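Uncharacterized protein VP1736 (Vibrio parahaemolyticus, PDB 3LXQ) is of unknown function but contains a domain of the sulfatase family, within the alkaline phosphatase clan. Local coordinates at residues R58-K63 with K429-F434; G136-A139 with G143-P146; K319-P324 with M380-N385; R377-M380 with N385-Y388; R391-V396 with E422-R427. One frame throughout, in Å; residues are numbered along the deposited sequence.

Contact 1: residues R58-K63 with K429-F434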
# COMPACT_ATOMS: atom_id res chain seq x y z
N ARG A 58 -7.34 17.53 -8.15
CA ARG A 58 -7.05 18.32 -6.96
C ARG A 58 -8.26 18.48 -6.03
O ARG A 58 -8.15 18.24 -4.82
CB ARG A 58 -6.50 19.69 -7.35
CG ARG A 58 -5.05 19.66 -7.84
CD ARG A 58 -4.51 21.08 -7.96
NE ARG A 58 -5.02 21.76 -9.15
CZ ARG A 58 -4.33 21.96 -10.27
NH1 ARG A 58 -3.08 21.54 -10.38
NH2 ARG A 58 -4.90 22.57 -11.29
N ALA A 59 -9.40 18.87 -6.58
CA ALA A 59 -10.62 18.99 -5.78
C ALA A 59 -11.03 17.67 -5.11
O ALA A 59 -11.26 17.62 -3.90
CB ALA A 59 -11.77 19.58 -6.61
N SER A 60 -11.10 16.59 -5.89
CA SER A 60 -11.48 15.31 -5.33
C SER A 60 -10.44 14.74 -4.34
O SER A 60 -10.79 13.92 -3.51
CB SER A 60 -11.80 14.28 -6.42
OG SER A 60 -10.65 14.00 -7.20
N SER A 61 -9.19 15.21 -4.42
CA SER A 61 -8.14 14.77 -3.49
C SER A 61 -8.40 15.19 -2.02
O SER A 61 -8.13 14.41 -1.09
CB SER A 61 -6.76 15.28 -3.95
OG SER A 61 -6.53 16.63 -3.58
N THR A 62 -8.96 16.39 -1.83
CA THR A 62 -9.15 17.05 -0.51
C THR A 62 -7.86 17.63 0.07
O THR A 62 -7.85 18.19 1.16
CB THR A 62 -9.88 16.19 0.59
OG1 THR A 62 -8.98 15.24 1.17
CG2 THR A 62 -11.15 15.48 0.04
N LYS A 63 -6.76 17.52 -0.67
CA LYS A 63 -5.50 18.14 -0.27
C LYS A 63 -5.64 19.67 -0.27
O LYS A 63 -6.52 20.21 -0.91
CB LYS A 63 -4.36 17.69 -1.18
CG LYS A 63 -4.20 16.17 -1.31
CD LYS A 63 -4.04 15.46 0.03
CE LYS A 63 -2.58 15.39 0.45
NZ LYS A 63 -2.44 14.64 1.73
N LYS A 429 -13.16 9.57 -14.36
CA LYS A 429 -12.33 9.71 -15.57
C LYS A 429 -11.07 10.53 -15.29
O LYS A 429 -9.95 10.12 -15.62
CB LYS A 429 -13.16 10.29 -16.74
CG LYS A 429 -12.52 10.16 -18.13
CD LYS A 429 -13.49 10.60 -19.24
CE LYS A 429 -12.74 10.92 -20.55
NZ LYS A 429 -13.58 11.67 -21.54
N ALA A 430 -11.25 11.68 -14.64
CA ALA A 430 -10.13 12.55 -14.29
C ALA A 430 -9.06 11.81 -13.47
O ALA A 430 -7.86 11.93 -13.74
CB ALA A 430 -10.63 13.78 -13.55
N ASN A 431 -9.50 11.04 -12.48
CA ASN A 431 -8.59 10.25 -11.66
C ASN A 431 -7.98 9.04 -12.38
O ASN A 431 -6.83 8.68 -12.13
CB ASN A 431 -9.26 9.87 -10.34
CG ASN A 431 -9.28 11.03 -9.34
OD1 ASN A 431 -8.25 11.40 -8.78
ND2 ASN A 431 -10.46 11.59 -9.13
N ALA A 432 -8.74 8.44 -13.30
CA ALA A 432 -8.25 7.37 -14.18
C ALA A 432 -7.07 7.83 -15.04
O ALA A 432 -6.18 7.03 -15.35
CB ALA A 432 -9.38 6.87 -15.09
N LEU A 433 -7.09 9.09 -15.46
CA LEU A 433 -6.11 9.64 -16.39
C LEU A 433 -4.85 10.18 -15.74
O LEU A 433 -3.82 10.36 -16.41
CB LEU A 433 -6.74 10.77 -17.20
CG LEU A 433 -7.86 10.42 -18.17
CD1 LEU A 433 -8.50 11.71 -18.69
CD2 LEU A 433 -7.33 9.57 -19.32
N PHE A 434 -4.93 10.48 -14.45
CA PHE A 434 -3.90 11.32 -13.82
C PHE A 434 -2.49 10.71 -13.87
O PHE A 434 -1.56 11.35 -14.36
CB PHE A 434 -4.28 11.72 -12.38
CG PHE A 434 -3.17 12.41 -11.65
CD1 PHE A 434 -2.77 13.69 -12.00
CD2 PHE A 434 -2.50 11.77 -10.61
CE1 PHE A 434 -1.75 14.33 -11.34
CE2 PHE A 434 -1.46 12.40 -9.94
CZ PHE A 434 -1.08 13.70 -10.31
O HOH W 1 -7.99 12.70 -6.45
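Ser60 and Asn431 meet across the space between two helices and show how a single polar pair can join segments whose backbones stay well apart. The nearest CA atoms, those of the same two residues, are 8.6 Å from each other, so the side chains alone bridge the gap. Asn431 ND2 donates to Ser60 OG at 3.1 Å, and the bond is almost perfectly straight, 177° at the hydrogen. The hydroxyl oxygen also lies practically in the plane of the amide, where an amide N-H points. Asn431 sets its CG beside its own backbone N (chi1 -78°), which turns the amide toward helix 50-61. Ser60 places OG between its backbone N and carbonyl carbon (chi1 64°), where the hydroxyl meets the amide yet stays close to carbonyls of the preceding turn. A water completes a small ring: it donates to Ser60 OG at 3.1 Å and to Asn431 OD1 at 2.7 Å, so both ends of the amide are engaged and its rotation is fixed. Ser60 OG turns its proton back to its own helix, chiefly to Leu56 O, with Val57 O also near, and Asn431 ND2 donates to Arg427 O. Tyr388, from strand 385-390, touches both residues. Such a water-assisted amide-hydroxyl bridge is a polar form of helix-helix packing, here joining helix 50-61 to the C-terminal helix 422-441.

Contact 2: residues G136-A139 with G143-P146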
# COMPACT_ATOMS: atom_id res chain seq x y z
N GLY A 136 1.49 -2.44 -5.44
CA GLY A 136 1.41 -2.26 -3.97
C GLY A 136 2.63 -1.56 -3.39
O GLY A 136 2.51 -0.76 -2.45
N ILE A 137 3.80 -1.85 -3.95
CA ILE A 137 5.04 -1.11 -3.58
C ILE A 137 4.92 0.34 -4.05
O ILE A 137 5.26 1.27 -3.30
CB ILE A 137 6.29 -1.80 -4.18
CG1 ILE A 137 6.43 -3.22 -3.62
CG2 ILE A 137 7.56 -0.96 -3.91
CD1 ILE A 137 7.37 -4.13 -4.41
N GLU A 138 4.47 0.55 -5.28
CA GLU A 138 4.17 1.89 -5.81
C GLU A 138 3.32 2.71 -4.83
O GLU A 138 3.68 3.83 -4.45
CB GLU A 138 3.45 1.75 -7.14
CG GLU A 138 2.78 3.00 -7.70
CD GLU A 138 2.17 2.71 -9.07
OE1 GLU A 138 1.17 1.97 -9.11
OE2 GLU A 138 2.71 3.18 -10.10
N ALA A 139 2.20 2.11 -4.41
CA ALA A 139 1.24 2.79 -3.56
C ALA A 139 1.78 3.19 -2.21
O ALA A 139 1.46 4.26 -1.73
CB ALA A 139 -0.01 1.95 -3.37
N GLY A 143 2.76 6.68 -3.30
CA GLY A 143 1.40 7.22 -3.20
C GLY A 143 0.80 7.51 -4.56
O GLY A 143 -0.29 8.08 -4.65
N PHE A 144 1.51 7.09 -5.61
CA PHE A 144 1.15 7.39 -6.99
C PHE A 144 -0.02 6.51 -7.36
O PHE A 144 0.00 5.31 -7.07
CB PHE A 144 2.35 7.08 -7.91
CG PHE A 144 2.25 7.66 -9.31
CD1 PHE A 144 2.08 9.03 -9.52
CD2 PHE A 144 2.40 6.84 -10.42
CE1 PHE A 144 2.00 9.56 -10.80
CE2 PHE A 144 2.34 7.36 -11.71
CZ PHE A 144 2.14 8.72 -11.91
N PRO A 145 -1.05 7.10 -7.97
CA PRO A 145 -2.23 6.35 -8.39
C PRO A 145 -1.92 5.46 -9.58
O PRO A 145 -0.81 5.51 -10.12
CB PRO A 145 -3.25 7.44 -8.79
CG PRO A 145 -2.67 8.72 -8.34
CD PRO A 145 -1.20 8.53 -8.28
N PRO A 146 -2.87 4.61 -9.98
CA PRO A 146 -2.67 3.58 -10.99
C PRO A 146 -2.90 4.05 -12.43
O PRO A 146 -3.52 5.09 -12.66
CB PRO A 146 -3.70 2.50 -10.61
CG PRO A 146 -4.82 3.28 -9.94
CD PRO A 146 -4.18 4.51 -9.31
O HOH W 2 -1.06 2.79 -7.42
O HOH W 3 0.73 3.67 -11.72
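Glu138 and Gly143 meet where helix 133-141 runs out into a loop of the sulfatase-family domain, and the contact illustrates how a helix C-terminus is closed by the chain that leaves it. Gly143 N reaches back five residues to Glu138 O at 3.2 Å, with 138° at the hydrogen, and makes a second, weak bond to Ala139 O. The glutamate side chain then follows the departing loop. Its CG, anti to the backbone N (chi1 166°), passes 3.7 Å from Phe144 O, and the chain continues extended, which carries the carboxylate across to the ring of Phe144. There OE2 lies at the edge of the aromatic ring, in its plane and 3.7 Å from CD2, while the carboxylate plane is turned 63° from that of the ring. Two waters link the carboxylate to the loop backbone. One donates to Glu138 OE1 at 2.9 Å and to Phe144 O at 2.8 Å; the other donates to Glu138 OE2 at 2.6 Å and to Pro145 O at 2.9 Å. In the next shell, a salt bridge from Arg135 NE to OE1 and a hydrogen bond from Val152 N to OE2 hold the buried carboxylate, probably stabilising its negative charge. Thr142 OG1 bonds to both Glu138 O and Phe144 N, linking the last turn to the loop, and the Phe144 ring packs edge-to-face with Phe162 and against Ala435 and Ala438 of helix 422-441. Back at the helix end, Gly143 CA lies 3.3 Å from Ala139 O in a C-H...O contact.

Contact 3: residues K319-P324 with M380-N385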
# COMPACT_ATOMS: atom_id res chain seq x y z
N LYS A 319 -14.24 -6.68 -4.49
CA LYS A 319 -13.92 -7.57 -3.37
C LYS A 319 -12.46 -7.98 -3.40
O LYS A 319 -11.83 -8.15 -2.36
CB LYS A 319 -14.83 -8.82 -3.41
N HIS A 320 -11.92 -8.13 -4.61
CA HIS A 320 -10.55 -8.58 -4.79
C HIS A 320 -9.50 -7.47 -4.81
O HIS A 320 -8.35 -7.71 -5.16
CB HIS A 320 -10.44 -9.45 -6.02
CG HIS A 320 -11.15 -10.75 -5.88
ND1 HIS A 320 -10.61 -11.82 -5.19
CD2 HIS A 320 -12.38 -11.16 -6.29
CE1 HIS A 320 -11.46 -12.83 -5.21
NE2 HIS A 320 -12.54 -12.46 -5.88
N PHE A 321 -9.90 -6.27 -4.41
CA PHE A 321 -8.95 -5.20 -4.09
C PHE A 321 -8.98 -4.93 -2.59
O PHE A 321 -8.18 -4.14 -2.06
CB PHE A 321 -9.27 -3.95 -4.90
CG PHE A 321 -8.98 -4.09 -6.38
CD1 PHE A 321 -9.89 -4.73 -7.22
CD2 PHE A 321 -7.80 -3.61 -6.91
CE1 PHE A 321 -9.63 -4.88 -8.58
CE2 PHE A 321 -7.53 -3.76 -8.27
CZ PHE A 321 -8.45 -4.39 -9.10
N HIS A 322 -9.92 -5.59 -1.91
CA HIS A 322 -10.14 -5.39 -0.49
C HIS A 322 -9.03 -6.06 0.32
O HIS A 322 -8.72 -7.24 0.15
CB HIS A 322 -11.54 -5.86 -0.11
CG HIS A 322 -11.96 -5.49 1.28
ND1 HIS A 322 -12.87 -6.24 2.01
CD2 HIS A 322 -11.61 -4.46 2.08
CE1 HIS A 322 -13.05 -5.68 3.19
NE2 HIS A 322 -12.30 -4.60 3.26
N ILE A 323 -8.41 -5.28 1.20
CA ILE A 323 -7.19 -5.70 1.86
C ILE A 323 -7.21 -5.25 3.31
O ILE A 323 -7.90 -4.28 3.64
CB ILE A 323 -5.91 -5.15 1.14
CG1 ILE A 323 -5.99 -3.64 0.90
CG2 ILE A 323 -5.71 -5.84 -0.19
CD1 ILE A 323 -4.61 -2.97 0.68
N PRO A 324 -6.49 -5.96 4.19
CA PRO A 324 -6.33 -5.48 5.55
C PRO A 324 -5.34 -4.32 5.61
O PRO A 324 -4.46 -4.21 4.76
CB PRO A 324 -5.74 -6.69 6.28
CG PRO A 324 -4.99 -7.43 5.21
CD PRO A 324 -5.81 -7.25 3.97
N MSE A 380 -9.37 1.68 -8.12
CA MSE A 380 -8.77 0.39 -8.38
C MSE A 380 -8.65 0.03 -9.86
O MSE A 380 -9.55 0.30 -10.67
CB MSE A 380 -9.37 -0.73 -7.50
CG MSE A 380 -10.85 -0.89 -7.57
SE MSE A 380 -11.71 -1.34 -5.86
CE MSE A 380 -13.03 0.07 -6.02
N GLN A 381 -7.48 -0.50 -10.20
CA GLN A 381 -7.15 -0.85 -11.58
C GLN A 381 -7.06 -2.35 -11.69
O GLN A 381 -6.21 -2.97 -11.05
CB GLN A 381 -5.81 -0.24 -11.98
CG GLN A 381 -5.50 -0.34 -13.47
CD GLN A 381 -6.08 0.81 -14.27
OE1 GLN A 381 -6.04 1.96 -13.85
NE2 GLN A 381 -6.62 0.50 -15.46
N TYR A 382 -7.93 -2.92 -12.52
CA TYR A 382 -7.90 -4.33 -12.84
C TYR A 382 -7.49 -4.47 -14.30
O TYR A 382 -8.33 -4.41 -15.21
CB TYR A 382 -9.27 -4.99 -12.57
CG TYR A 382 -9.29 -6.47 -12.85
CD1 TYR A 382 -8.64 -7.37 -12.00
CD2 TYR A 382 -9.95 -6.98 -13.98
CE1 TYR A 382 -8.64 -8.73 -12.25
CE2 TYR A 382 -9.95 -8.35 -14.24
CZ TYR A 382 -9.30 -9.21 -13.37
OH TYR A 382 -9.28 -10.56 -13.59
N ASP A 383 -6.19 -4.66 -14.53
CA ASP A 383 -5.62 -4.68 -15.89
C ASP A 383 -5.93 -3.36 -16.65
O ASP A 383 -5.42 -2.30 -16.28
CB ASP A 383 -6.10 -5.92 -16.68
CG ASP A 383 -5.62 -7.23 -16.06
OD1 ASP A 383 -4.53 -7.23 -15.43
OD2 ASP A 383 -6.31 -8.26 -16.21
N LYS A 384 -6.77 -3.45 -17.67
CA LYS A 384 -7.14 -2.29 -18.48
C LYS A 384 -8.35 -1.52 -17.93
O LYS A 384 -8.70 -0.45 -18.45
CB LYS A 384 -7.40 -2.74 -19.94
N ASN A 385 -8.99 -2.06 -16.90
CA ASN A 385 -10.17 -1.41 -16.32
C ASN A 385 -9.85 -0.59 -15.07
O ASN A 385 -9.09 -1.03 -14.22
CB ASN A 385 -11.24 -2.45 -16.01
CG ASN A 385 -11.70 -3.19 -17.25
OD1 ASN A 385 -11.49 -2.74 -18.38
ND2 ASN A 385 -12.34 -4.33 -17.05
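Phe321 lays its ring against Met380, Gln381 and Tyr382 at the end of strand 377-382, a clear case of one aromatic side chain sampling three different kinds of neighbour along its length. At its root, CB lies 3.7 Å from Met380 SE, the selenium of a selenomethionine. With CG beside the backbone N (chi1 -70°), the ring is sent toward the strand, and Met380 CB sits over one face, 3.6 Å from the centroid and 22° off the normal, a CH-pi contact. This methylene is closest to Phe321 CD2, at 3.3 Å, whereas CD1, on the other side of CG, is 4.0 Å from both Met380 CB and Met380 CG. The selenium takes an oblique place, 4.6 Å from the centroid, in a Met-aromatic contact. Farther out the partners change from the face to the edge: Gln381 O lies near the ring plane, 3.2 Å from Phe321 CE2 and almost as close to CZ, which also meets Tyr382 CB at 3.6 Å. Tyr127 of strand 121-127 and Val316 also pack on Phe321, which places the ring between the large mixed sheet and the five-stranded antiparallel sheet. No hydrogen bond crosses between 319-324 and 380-385. Cohesion therefore rests on dispersion, probably helped by weak electrostatics, since the electron-rich face receives C-H groups and the more positive rim faces a carbonyl oxygen.

Contact 4: residues R377-M380 with N385-Y388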
# COMPACT_ATOMS: atom_id res chain seq x y z
N ARG A 377 -13.41 7.26 -0.78
CA ARG A 377 -13.24 6.71 -2.13
C ARG A 377 -12.11 5.69 -2.21
O ARG A 377 -11.18 5.69 -1.38
CB ARG A 377 -13.02 7.82 -3.18
CG ARG A 377 -11.67 8.57 -3.07
CD ARG A 377 -10.54 7.89 -3.88
NE ARG A 377 -9.25 8.54 -3.63
CZ ARG A 377 -8.42 8.24 -2.63
NH1 ARG A 377 -8.72 7.26 -1.77
NH2 ARG A 377 -7.27 8.91 -2.50
N ALA A 378 -12.20 4.85 -3.24
CA ALA A 378 -11.13 3.92 -3.60
C ALA A 378 -11.01 3.86 -5.11
O ALA A 378 -12.02 3.62 -5.84
CB ALA A 378 -11.42 2.51 -3.03
N MSE A 379 -9.80 4.07 -5.59
CA MSE A 379 -9.48 3.83 -6.99
C MSE A 379 -8.92 2.42 -7.12
O MSE A 379 -8.08 2.02 -6.33
CB MSE A 379 -8.42 4.82 -7.49
CG MSE A 379 -8.67 6.25 -7.07
SE MSE A 379 -7.33 7.31 -8.02
CE MSE A 379 -7.07 8.74 -6.66
N MSE A 380 -9.37 1.68 -8.12
CA MSE A 380 -8.77 0.39 -8.38
C MSE A 380 -8.65 0.03 -9.86
O MSE A 380 -9.55 0.30 -10.67
CB MSE A 380 -9.37 -0.73 -7.50
CG MSE A 380 -10.85 -0.89 -7.57
SE MSE A 380 -11.71 -1.34 -5.86
CE MSE A 380 -13.03 0.07 -6.02
N ASN A 385 -8.99 -2.06 -16.90
CA ASN A 385 -10.17 -1.41 -16.32
C ASN A 385 -9.85 -0.59 -15.07
O ASN A 385 -9.09 -1.03 -14.22
CB ASN A 385 -11.24 -2.45 -16.01
CG ASN A 385 -11.70 -3.19 -17.25
OD1 ASN A 385 -11.49 -2.74 -18.38
ND2 ASN A 385 -12.34 -4.33 -17.05
N PHE A 386 -10.45 0.60 -14.98
CA PHE A 386 -10.28 1.48 -13.83
C PHE A 386 -11.61 1.67 -13.14
O PHE A 386 -12.63 1.98 -13.78
CB PHE A 386 -9.71 2.84 -14.25
CG PHE A 386 -9.59 3.84 -13.10
CD1 PHE A 386 -10.65 4.72 -12.79
CD2 PHE A 386 -8.42 3.93 -12.35
CE1 PHE A 386 -10.52 5.66 -11.74
CE2 PHE A 386 -8.29 4.85 -11.31
CZ PHE A 386 -9.33 5.71 -11.00
N GLY A 387 -11.60 1.49 -11.82
CA GLY A 387 -12.79 1.66 -11.00
C GLY A 387 -12.65 2.73 -9.95
O GLY A 387 -11.59 2.89 -9.34
N TYR A 388 -13.73 3.49 -9.75
CA TYR A 388 -13.78 4.53 -8.73
C TYR A 388 -14.98 4.25 -7.82
O TYR A 388 -16.15 4.40 -8.22
CB TYR A 388 -13.87 5.92 -9.37
CG TYR A 388 -13.44 7.07 -8.46
CD1 TYR A 388 -12.10 7.48 -8.40
CD2 TYR A 388 -14.37 7.76 -7.68
CE1 TYR A 388 -11.70 8.55 -7.57
CE2 TYR A 388 -13.99 8.81 -6.86
CZ TYR A 388 -12.66 9.20 -6.81
OH TYR A 388 -12.31 10.23 -6.00
O HOH W 4 -9.80 10.98 -5.14
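A beta hairpin brings Met380 and Gly387 together as an antiparallel hydrogen-bonded pair, with Met380 N donating to Gly387 O at 2.8 Å and Gly387 N returning a bond to Met380 O at 2.6 Å. The short strands run 177° to each other, joined by the type II' turn from Tyr382 to Asn385. One step along, Met379 faces Tyr388 in a non-hydrogen-bonded pair, where side-chain packing takes over from backbone bonding. Met379, a selenomethionine, wedges between two aromatics: CB touches Phe386 CZ at 3.7 Å, and CG touches Tyr388 CE1 at 3.8 Å, the Met379 and Tyr388 side chains lying alongside and pointing the same way. SE sits at the edge of the Phe386 ring, 5.2 Å from its centroid, a Met-aromatic contact. These strands are the first two of a five-stranded antiparallel sheet, and the face bearing Met379, Phe386 and Tyr388 receives helix 422-441 through Asn431 and Ala432. Tyr388, its CG anti to the backbone N (chi1 -159°), reaches back over the neighbouring strand until OH is 3.4 Å from Arg377 CG. The guanidinium stands nearly perpendicular to the phenol ring, at 87°, with the OH near its edge. A water bridges the two polar groups, accepting from Arg377 NE at 2.9 Å and bonded to Tyr388 OH at 2.8 Å, while Arg377 NH2 forms a salt bridge to Asp345.

Contact 5: residues R391-V396 with E422-R427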
# COMPACT_ATOMS: atom_id res chain seq x y z
N ARG A 391 -19.07 6.02 -1.51
CA ARG A 391 -20.15 5.49 -0.68
C ARG A 391 -21.48 5.42 -1.43
O ARG A 391 -22.39 4.70 -1.02
CB ARG A 391 -20.30 6.32 0.59
CG ARG A 391 -19.30 5.98 1.68
CD ARG A 391 -19.57 4.60 2.27
NE ARG A 391 -18.56 4.24 3.26
CZ ARG A 391 -18.54 3.09 3.94
NH1 ARG A 391 -17.59 2.86 4.83
NH2 ARG A 391 -19.48 2.17 3.74
N ASP A 392 -21.57 6.15 -2.54
CA ASP A 392 -22.83 6.36 -3.24
C ASP A 392 -22.90 5.70 -4.61
O ASP A 392 -23.99 5.42 -5.12
CB ASP A 392 -23.09 7.86 -3.37
CG ASP A 392 -23.20 8.53 -2.03
OD1 ASP A 392 -24.25 8.36 -1.36
OD2 ASP A 392 -22.24 9.20 -1.63
N ASN A 393 -21.74 5.44 -5.19
CA ASN A 393 -21.64 4.97 -6.56
C ASN A 393 -20.33 4.23 -6.81
O ASN A 393 -19.36 4.35 -6.05
CB ASN A 393 -21.78 6.17 -7.51
CG ASN A 393 -21.00 7.39 -7.02
OD1 ASN A 393 -19.78 7.33 -6.86
ND2 ASN A 393 -21.70 8.49 -6.77
N LEU A 394 -20.33 3.46 -7.90
CA LEU A 394 -19.12 2.87 -8.42
C LEU A 394 -19.10 3.07 -9.93
O LEU A 394 -20.04 2.66 -10.63
CB LEU A 394 -19.04 1.38 -8.08
CG LEU A 394 -18.06 0.49 -8.86
CD1 LEU A 394 -16.61 0.75 -8.48
CD2 LEU A 394 -18.44 -0.97 -8.63
N VAL A 395 -18.02 3.68 -10.41
CA VAL A 395 -17.83 3.91 -11.84
C VAL A 395 -16.64 3.12 -12.33
O VAL A 395 -15.53 3.21 -11.78
CB VAL A 395 -17.61 5.40 -12.17
CG1 VAL A 395 -17.26 5.57 -13.66
CG2 VAL A 395 -18.84 6.23 -11.81
N VAL A 396 -16.88 2.35 -13.39
CA VAL A 396 -15.84 1.58 -14.04
C VAL A 396 -15.65 2.02 -15.50
O VAL A 396 -16.60 2.07 -16.28
CB VAL A 396 -16.14 0.07 -13.97
CG1 VAL A 396 -15.12 -0.72 -14.77
CG2 VAL A 396 -16.14 -0.39 -12.50
N GLU A 422 -23.18 13.65 -14.40
CA GLU A 422 -22.00 13.74 -15.26
C GLU A 422 -20.75 14.03 -14.43
O GLU A 422 -19.64 13.58 -14.76
CB GLU A 422 -22.19 14.82 -16.34
N SER A 423 -20.94 14.78 -13.34
CA SER A 423 -19.87 15.11 -12.41
C SER A 423 -19.26 13.88 -11.71
O SER A 423 -18.10 13.91 -11.32
CB SER A 423 -20.37 16.11 -11.36
OG SER A 423 -21.41 15.55 -10.57
N VAL A 424 -20.05 12.82 -11.57
CA VAL A 424 -19.57 11.56 -10.97
C VAL A 424 -18.68 10.80 -11.96
O VAL A 424 -17.64 10.27 -11.58
CB VAL A 424 -20.73 10.67 -10.46
CG1 VAL A 424 -20.22 9.34 -9.93
CG2 VAL A 424 -21.54 11.40 -9.38
N ILE A 425 -19.10 10.76 -13.22
CA ILE A 425 -18.29 10.15 -14.28
C ILE A 425 -16.99 10.92 -14.52
O ILE A 425 -15.94 10.32 -14.70
CB ILE A 425 -19.08 9.99 -15.61
CG1 ILE A 425 -20.22 8.99 -15.44
CG2 ILE A 425 -18.15 9.52 -16.75
CD1 ILE A 425 -21.14 8.85 -16.68
N ASP A 426 -17.07 12.25 -14.50
CA ASP A 426 -15.93 13.12 -14.79
C ASP A 426 -14.85 13.06 -13.72
O ASP A 426 -13.67 13.19 -14.01
CB ASP A 426 -16.38 14.57 -14.97
CG ASP A 426 -17.00 14.85 -16.35
OD1 ASP A 426 -17.27 13.88 -17.10
OD2 ASP A 426 -17.22 16.04 -16.67
N ARG A 427 -15.27 12.88 -12.47
CA ARG A 427 -14.34 12.74 -11.35
C ARG A 427 -13.56 11.42 -11.46
O ARG A 427 -12.36 11.36 -11.20
CB ARG A 427 -15.09 12.83 -10.02
CG ARG A 427 -14.21 12.55 -8.80
CD ARG A 427 -15.01 12.60 -7.53
NE ARG A 427 -16.11 11.66 -7.55
CZ ARG A 427 -17.12 11.65 -6.68
NH1 ARG A 427 -17.16 12.55 -5.71
NH2 ARG A 427 -18.09 10.75 -6.79
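Val424 meets Asn393 and Val395 with the same methyl, CG1, an instance of how one methyl can pack on an amide and on an aliphatic branch together. The apolar part is brief: Val395 CG2 lies 3.9 Å from Val424 CG1, strand and helix each offering one branch of a valine. Val424 holds CG1 anti to its backbone N (chi1 176°), which directs that methyl to the strand. Contact with the flat amide comes next. The methyl rides over the face of the Asn393 side chain, 3.6 Å from CG, 3.6 Å from ND2 and 3.7 Å from OD1, so no single atom of the amide is favoured. This is van der Waals packing against a planar group, and the other methyl, CG2, comes within 3.9 Å of Asn393 ND2.

Polar approach is present but long. Arg427, its chain bent at chi3 (58°), swings its guanidinium back toward the strand, and NH2 stops 3.8 Å from Asn393 OD1, too far for a hydrogen bond, with OD1 lying off the guanidinium edge and the amide and guanidinium planes 48° apart. The oxygen is bonded instead to Thr390 OG1, which positions the amide, while the Arg427 side chain also packs on Tyr388 and Ser60. Attraction between the arginine and the amide oxygen is probably modest. Val395 belongs to the five-stranded antiparallel sheet, bonded through its backbone to Tyr388 of the adjacent strand, and the first turns of helix 422-441 lie on that sheet's face, the usual two-layer helix-on-sheet packing.

Contacts 2, 3 and 4 are buried, whereas contacts 1 and 5 are only partly so and lie farther from the centre of the chain. Contacts 1 and 5 share helix 422-441; contacts 3 and 4 share strand 377-382, and contacts 3, 4 and 5 all reach the five-stranded sheet. Chemistry follows place: contact 3, between two sheets, is aromatic and aliphatic; contact 4, within one sheet, adds backbone bonds; contact 2 buries a carboxylate held by a salt bridge, a backbone N-H and waters; contact 1 is one amide-hydroxyl bridge; and contact 5 is mostly methyl packing. Physical touches tie them together, with Phe434 on Pro145, Ala432 on Phe386, and Tyr388 N bonded to Val395 O.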